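Long-range contacts in acetyltransferase, GNAT family (Enterococcus faecalis, PDB 1U6M), which probably transfers an acyl group, as members of the GNAT acetyltransferase family do from acetyl-CoA, to an acceptor that is not identified: residues G74-D79 with N111-D116; P50-G55 with D84-E89. All blocks are in the same frame, centred on the assembly; numbering follows the deposited sequence.

Overall arrangement
Contact 1 (74-79 with 111-116) pairs two antiparallel neighbours in the middle of the mixed GNAT sheet; contact 2 (50-55 with 84-89) packs the loop before strand 59-64 against the start of helix 85-93. Their centres lie about 15 Å apart. Arg53 joins them: its NH1 is 2.7 Å from Asp116 OD1 in a salt bridge, while the rest of its guanidinium holds Asp84 in contact 2. Along the chain the segments alternate. A bound sulfate, probably from the crystallisation liquor, lies about 3 Å from the Leu115 side chain (nearest atoms). GNAT enzymes bind acetyl-CoA where two parallel strands, probably 112-120 and 148-154 here, splay apart.

Contact 1: G74-D79 with N111-D116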
loop_
_atom_site.group_PDB
_atom_site.type_symbol
_atom_site.label_atom_id
_atom_site.label_comp_id
_atom_site.label_asym_id
_atom_site.label_seq_id
_atom_site.Cartn_x
_atom_site.Cartn_y
_atom_site.Cartn_z
ATOM N N GLY A 74 -3.904 -0.209 -3.015
ATOM C CA GLY A 74 -4.911 -1.148 -2.579
ATOM C C GLY A 74 -5.343 -2.082 -3.717
ATOM O O GLY A 74 -4.920 -1.901 -4.883
ATOM N N TYR A 75 -6.216 -3.052 -3.389
ATOM C CA TYR A 75 -6.525 -4.132 -4.325
ATOM C C TYR A 75 -7.800 -4.804 -3.847
ATOM O O TYR A 75 -8.100 -4.771 -2.617
ATOM C CB TYR A 75 -5.348 -5.178 -4.428
ATOM C CG TYR A 75 -4.631 -5.420 -3.104
ATOM C CD1 TYR A 75 -5.168 -6.300 -2.141
ATOM C CD2 TYR A 75 -3.427 -4.748 -2.803
ATOM C CE1 TYR A 75 -4.532 -6.469 -0.864
ATOM C CE2 TYR A 75 -2.789 -4.923 -1.541
ATOM C CZ TYR A 75 -3.349 -5.775 -0.600
ATOM O OH TYR A 75 -2.726 -5.934 0.638
ATOM N N PRO A 76 -8.546 -5.445 -4.787
ATOM C CA PRO A 76 -9.633 -6.407 -4.357
ATOM C C PRO A 76 -9.093 -7.408 -3.368
ATOM O O PRO A 76 -8.022 -7.889 -3.574
ATOM C CB PRO A 76 -10.032 -7.112 -5.638
ATOM C CG PRO A 76 -9.716 -5.991 -6.774
ATOM C CD PRO A 76 -8.455 -5.270 -6.259
ATOM N N ALA A 77 -9.816 -7.704 -2.288
ATOM C CA ALA A 77 -9.404 -8.723 -1.285
ATOM C C ALA A 77 -8.999 -10.096 -1.874
ATOM O O ALA A 77 -8.131 -10.787 -1.324
ATOM C CB ALA A 77 -10.495 -8.919 -0.281
ATOM N N GLU A 78 -9.664 -10.522 -2.947
ATOM C CA GLU A 78 -9.316 -11.832 -3.562
ATOM C C GLU A 78 -7.915 -11.862 -4.184
ATOM O O GLU A 78 -7.446 -12.945 -4.491
ATOM C CB GLU A 78 -10.383 -12.281 -4.579
ATOM C CG GLU A 78 -10.549 -11.354 -5.782
ATOM C CD GLU A 78 -11.491 -10.170 -5.541
ATOM O OE1 GLU A 78 -11.873 -9.542 -6.564
ATOM O OE2 GLU A 78 -11.829 -9.837 -4.361
ATOM N N ASP A 79 -7.247 -10.693 -4.309
ATOM C CA ASP A 79 -5.900 -10.586 -4.935
ATOM C C ASP A 79 -4.786 -10.747 -3.931
ATOM O O ASP A 79 -3.636 -10.739 -4.296
ATOM C CB ASP A 79 -5.664 -9.228 -5.626
ATOM C CG ASP A 79 -6.438 -9.065 -6.902
ATOM O OD1 ASP A 79 -7.106 -10.019 -7.272
ATOM O OD2 ASP A 79 -6.416 -7.971 -7.538
ATOM N N ASN A 111 -14.803 -9.491 -0.353
ATOM C CA ASN A 111 -15.711 -8.441 -0.862
ATOM C C ASN A 111 -15.422 -6.914 -0.594
ATOM O O ASN A 111 -16.193 -6.048 -1.023
ATOM C CB ASN A 111 -17.166 -8.794 -0.460
ATOM C CG ASN A 111 -17.565 -10.231 -0.903
ATOM O OD1 ASN A 111 -18.003 -11.045 -0.070
ATOM N ND2 ASN A 111 -17.368 -10.546 -2.205
ATOM N N GLU A 112 -14.322 -6.596 0.081
ATOM C CA GLU A 112 -13.837 -5.214 0.131
ATOM C C GLU A 112 -12.787 -4.928 -0.967
ATOM O O GLU A 112 -12.133 -5.849 -1.481
ATOM C CB GLU A 112 -13.312 -4.897 1.533
ATOM C CG GLU A 112 -11.925 -5.423 1.786
ATOM C CD GLU A 112 -11.591 -5.553 3.223
ATOM O OE1 GLU A 112 -10.505 -6.079 3.528
ATOM O OE2 GLU A 112 -12.411 -5.165 4.062
ATOM N N TRP A 113 -12.663 -3.664 -1.371
ATOM C CA TRP A 113 -11.425 -3.153 -1.951
ATOM C C TRP A 113 -10.534 -2.774 -0.753
ATOM O O TRP A 113 -10.926 -1.964 0.103
ATOM C CB TRP A 113 -11.699 -1.968 -2.812
ATOM C CG TRP A 113 -10.512 -1.510 -3.672
ATOM C CD1 TRP A 113 -10.248 -1.863 -4.962
ATOM C CD2 TRP A 113 -9.465 -0.585 -3.292
ATOM N NE1 TRP A 113 -9.104 -1.224 -5.412
ATOM C CE2 TRP A 113 -8.605 -0.444 -4.404
ATOM C CE3 TRP A 113 -9.167 0.117 -2.113
ATOM C CZ2 TRP A 113 -7.479 0.399 -4.379
ATOM C CZ3 TRP A 113 -8.033 0.958 -2.081
ATOM C CH2 TRP A 113 -7.213 1.092 -3.196
ATOM N N TYR A 114 -9.410 -3.468 -0.607
ATOM C CA TYR A 114 -8.602 -3.291 0.574
ATOM C C TYR A 114 -7.499 -2.207 0.400
ATOM O O TYR A 114 -6.706 -2.259 -0.566
ATOM C CB TYR A 114 -7.949 -4.602 0.964
ATOM C CG TYR A 114 -7.048 -4.461 2.180
ATOM C CD1 TYR A 114 -5.650 -4.597 2.066
ATOM C CD2 TYR A 114 -7.570 -4.174 3.435
ATOM C CE1 TYR A 114 -4.819 -4.480 3.192
ATOM C CE2 TYR A 114 -6.710 -4.039 4.573
ATOM C CZ TYR A 114 -5.363 -4.191 4.421
ATOM O OH TYR A 114 -4.531 -4.042 5.517
ATOM N N LEU A 115 -7.469 -1.240 1.328
ATOM C CA LEU A 115 -6.441 -0.207 1.344
ATOM C C LEU A 115 -5.223 -0.744 2.061
ATOM O O LEU A 115 -5.218 -0.883 3.263
ATOM C CB LEU A 115 -6.929 1.096 1.991
ATOM C CG LEU A 115 -5.874 2.197 2.316
ATOM C CD1 LEU A 115 -5.195 2.645 1.083
ATOM C CD2 LEU A 115 -6.500 3.428 3.124
ATOM N N ASP A 116 -4.178 -1.026 1.290
ATOM C CA ASP A 116 -2.913 -1.534 1.788
ATOM C C ASP A 116 -2.083 -0.418 2.459
ATOM O O ASP A 116 -1.628 -0.555 3.571
ATOM C CB ASP A 116 -2.144 -2.096 0.587
ATOM C CG ASP A 116 -0.887 -2.821 0.992
ATOM O OD1 ASP A 116 -0.768 -4.026 0.711
ATOM O OD2 ASP A 116 -0.011 -2.213 1.614
HETATM O O HOH W 1 -6.327 -0.951 -7.112
#
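Gly74 lies under the indole of Trp113: its CA is 3.3 Å from CH2, and its C sits over the same ring face, offset toward the rim. The bare CA lets the indole lie directly against the Gly74 backbone, in the non-hydrogen-bonded pair with Leu115. Gly74 O also takes a bond from a water that is weakly held by Trp113 NE1.

Tyr75 and Tyr114 form the hydrogen-bonded pair that follows, Tyr75 N reaching Tyr114 O at 3.0 Å and Tyr114 N returning to Tyr75 O at 2.7 Å. Their side chains run side by side on the other face of the sheet, ring planes at 51°, with Tyr75 CE1 3.7 Å from Tyr114 CD1. CG of Tyr75 stands between its backbone N and carbonyl carbon (chi1 36°), and from there the ring carries its OH to Asp116 OD1, to which it donates at 2.7 Å. That oxygen is approached from its anti side, 28° out of the carboxylate plane, and also carries a salt bridge to Arg53.

Pro76 is paired with Trp113 and brings CD to 4.1 Å from its CD1. At Ala77 the chain enters a 3-10 turn; its N still bonds Glu112 O at 3.1 Å.

Strand 148-154 flanks 112-120 on the side away from 67-76, Trp113 and Leu115 bonding backbone to Gly150, while helix 137-142 packs on the Trp113 and Leu115 face through Leu137.

Contact 2: P50-G55 with D84-E89; sequences PTYRYG and DEPLRE
Arg53 and Asp84 make the charged half of this contact, a side-on salt bridge with one nitrogen for each carboxylate oxygen. NE donates to Asp84 OD1 at 2.9 Å and almost straight, 175° at the hydrogen; NH2 donates to Asp84 OD2 at 3.0 Å. Both oxygens are met on their syn sides and lie close to the guanidinium plane, and the two flat groups are 22° apart. The arginine chain runs out extended and then bends at chi3, which turns the NE edge to the acid. Its remaining nitrogen, NH1, is salt-bridged to Asp116, and Phe103 makes a cation-pi contact with the same group, so the guanidinium is held from several directions. Glu105 OE2 comes near Asp84 OD2, a like-charge approach that the arginine would be expected to ease.

A water extends the polar network: it donates to Asp84 OD1 at 2.7 Å and lies 2.8 Å from Tyr52 OH, linking the two segments a second time.

In the fold, this is where the loop between helix 36-47 and strand 59-64 meets the first turn of helix 85-93 and the residue before it, beside the central GNAT sheet. The loop is drawn tight by a type I turn from Tyr52 to Gly55, closed by Gly55 N on Tyr52 O.

Van der Waals packing makes up the rest. With CG anti to its own N (chi1 -178°), Tyr52 stretches past the helix start: CB meets Pro86 CB at 3.7 Å, CE1 meets Leu87 CB at the same distance, and OH lies 3.5 Å from Leu87 CG. Thr51 OG1 lies against Pro86 CG, the two side chains crossing at about a right angle. Leu43 and Ala46 of helix 36-47 also pack on Tyr52, and Ala46 touches Leu87 as well.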
loop_
_atom_site.group_PDB
_atom_site.type_symbol
_atom_site.label_atom_id
_atom_site.label_comp_id
_atom_site.label_asym_id
_atom_site.label_seq_id
_atom_site.Cartn_x
_atom_site.Cartn_y
_atom_site.Cartn_z
ATOM N N PRO A 50 1.564 -5.845 -13.480
ATOM C CA PRO A 50 0.144 -5.484 -13.280
ATOM C C PRO A 50 -0.463 -5.915 -11.940
ATOM O O PRO A 50 -1.256 -5.134 -11.314
ATOM C CB PRO A 50 -0.542 -6.248 -14.415
ATOM C CG PRO A 50 0.497 -6.153 -15.562
ATOM C CD PRO A 50 1.776 -6.493 -14.807
ATOM N N THR A 51 -0.070 -7.129 -11.522
ATOM C CA THR A 51 -0.562 -7.812 -10.318
ATOM C C THR A 51 0.277 -7.580 -9.047
ATOM O O THR A 51 -0.134 -7.978 -7.946
ATOM C CB THR A 51 -0.683 -9.359 -10.515
ATOM O OG1 THR A 51 0.607 -9.944 -10.585
ATOM C CG2 THR A 51 -1.442 -9.750 -11.812
ATOM N N TYR A 52 1.428 -6.940 -9.159
ATOM C CA TYR A 52 2.246 -6.705 -7.956
ATOM C C TYR A 52 1.507 -5.821 -6.916
ATOM O O TYR A 52 0.763 -4.892 -7.291
ATOM C CB TYR A 52 3.611 -6.110 -8.340
ATOM C CG TYR A 52 4.507 -5.894 -7.149
ATOM C CD1 TYR A 52 4.752 -6.952 -6.245
ATOM C CD2 TYR A 52 5.146 -4.646 -6.929
ATOM C CE1 TYR A 52 5.540 -6.764 -5.113
ATOM C CE2 TYR A 52 5.965 -4.456 -5.776
ATOM C CZ TYR A 52 6.150 -5.545 -4.890
ATOM O OH TYR A 52 6.938 -5.410 -3.760
ATOM N N ARG A 53 1.701 -6.138 -5.631
ATOM C CA ARG A 53 1.248 -5.327 -4.506
ATOM C C ARG A 53 1.354 -3.806 -4.779
ATOM O O ARG A 53 0.390 -3.049 -4.596
ATOM C CB ARG A 53 2.036 -5.685 -3.267
ATOM C CG ARG A 53 1.498 -4.990 -2.006
ATOM C CD ARG A 53 2.399 -5.344 -0.802
ATOM N NE ARG A 53 2.241 -6.757 -0.411
ATOM C CZ ARG A 53 1.368 -7.176 0.518
ATOM N NH1 ARG A 53 0.575 -6.326 1.152
ATOM N NH2 ARG A 53 1.265 -8.461 0.813
ATOM N N TYR A 54 2.517 -3.383 -5.249
ATOM C CA TYR A 54 2.781 -2.007 -5.562
ATOM C C TYR A 54 2.931 -1.815 -7.032
ATOM O O TYR A 54 3.707 -0.968 -7.436
ATOM C CB TYR A 54 4.079 -1.535 -4.839
ATOM C CG TYR A 54 3.991 -1.725 -3.341
ATOM C CD1 TYR A 54 3.059 -1.017 -2.570
ATOM C CD2 TYR A 54 4.826 -2.605 -2.673
ATOM C CE1 TYR A 54 2.973 -1.200 -1.152
ATOM C CE2 TYR A 54 4.709 -2.792 -1.267
ATOM C CZ TYR A 54 3.788 -2.084 -0.548
ATOM O OH TYR A 54 3.693 -2.255 0.815
ATOM N N GLY A 55 2.236 -2.617 -7.842
ATOM C CA GLY A 55 2.197 -2.405 -9.275
ATOM C C GLY A 55 1.609 -1.034 -9.541
ATOM O O GLY A 55 0.683 -0.634 -8.835
ATOM N N ASP A 84 2.511 -10.598 -4.044
ATOM C CA ASP A 84 3.964 -10.630 -3.774
ATOM C C ASP A 84 4.791 -11.464 -4.728
ATOM O O ASP A 84 6.032 -11.306 -4.761
ATOM C CB ASP A 84 4.242 -11.048 -2.343
ATOM C CG ASP A 84 3.798 -9.966 -1.313
ATOM O OD1 ASP A 84 3.969 -8.730 -1.562
ATOM O OD2 ASP A 84 3.284 -10.368 -0.249
ATOM N N GLU A 85 4.106 -12.303 -5.523
ATOM C CA GLU A 85 4.746 -13.152 -6.540
ATOM C C GLU A 85 5.679 -12.384 -7.464
ATOM O O GLU A 85 6.802 -12.813 -7.622
ATOM C CB GLU A 85 3.762 -13.963 -7.427
ATOM C CG GLU A 85 2.773 -14.869 -6.701
ATOM C CD GLU A 85 1.921 -15.723 -7.671
ATOM O OE1 GLU A 85 2.074 -15.588 -8.913
ATOM O OE2 GLU A 85 1.127 -16.543 -7.210
ATOM N N PRO A 86 5.203 -11.289 -8.115
ATOM C CA PRO A 86 6.122 -10.485 -8.944
ATOM C C PRO A 86 7.486 -10.122 -8.316
ATOM O O PRO A 86 8.506 -10.198 -9.029
ATOM C CB PRO A 86 5.274 -9.253 -9.285
ATOM C CG PRO A 86 3.865 -9.854 -9.419
ATOM C CD PRO A 86 3.814 -10.763 -8.221
ATOM N N LEU A 87 7.510 -9.752 -7.027
ATOM C CA LEU A 87 8.794 -9.415 -6.360
ATOM C C LEU A 87 9.687 -10.674 -6.220
ATOM O O LEU A 87 10.891 -10.582 -6.369
ATOM C CB LEU A 87 8.607 -8.808 -4.954
ATOM C CG LEU A 87 9.553 -7.702 -4.463
ATOM C CD1 LEU A 87 9.813 -7.574 -2.885
ATOM C CD2 LEU A 87 10.835 -7.419 -5.308
ATOM N N ARG A 88 9.096 -11.821 -5.899
ATOM C CA ARG A 88 9.832 -13.111 -5.878
ATOM C C ARG A 88 10.438 -13.487 -7.255
ATOM O O ARG A 88 11.554 -13.951 -7.317
ATOM C CB ARG A 88 8.917 -14.213 -5.366
ATOM C CG ARG A 88 8.317 -13.857 -3.966
ATOM C CD ARG A 88 7.807 -15.059 -3.220
ATOM N NE ARG A 88 7.156 -14.674 -1.982
ATOM C CZ ARG A 88 7.803 -14.388 -0.867
ATOM N NH1 ARG A 88 9.125 -14.470 -0.835
ATOM N NH2 ARG A 88 7.129 -14.029 0.213
ATOM N N GLU A 89 9.712 -13.225 -8.332
ATOM C CA GLU A 89 10.166 -13.398 -9.687
ATOM C C GLU A 89 11.346 -12.512 -10.029
ATOM O O GLU A 89 12.299 -12.970 -10.651
ATOM C CB GLU A 89 9.039 -13.075 -10.675
ATOM C CG GLU A 89 7.977 -14.156 -10.876
ATOM C CD GLU A 89 6.972 -13.751 -11.998
ATOM O OE1 GLU A 89 7.448 -13.520 -13.197
ATOM O OE2 GLU A 89 5.732 -13.622 -11.646
HETATM O O HOH W 2 6.092 -7.032 -1.665
#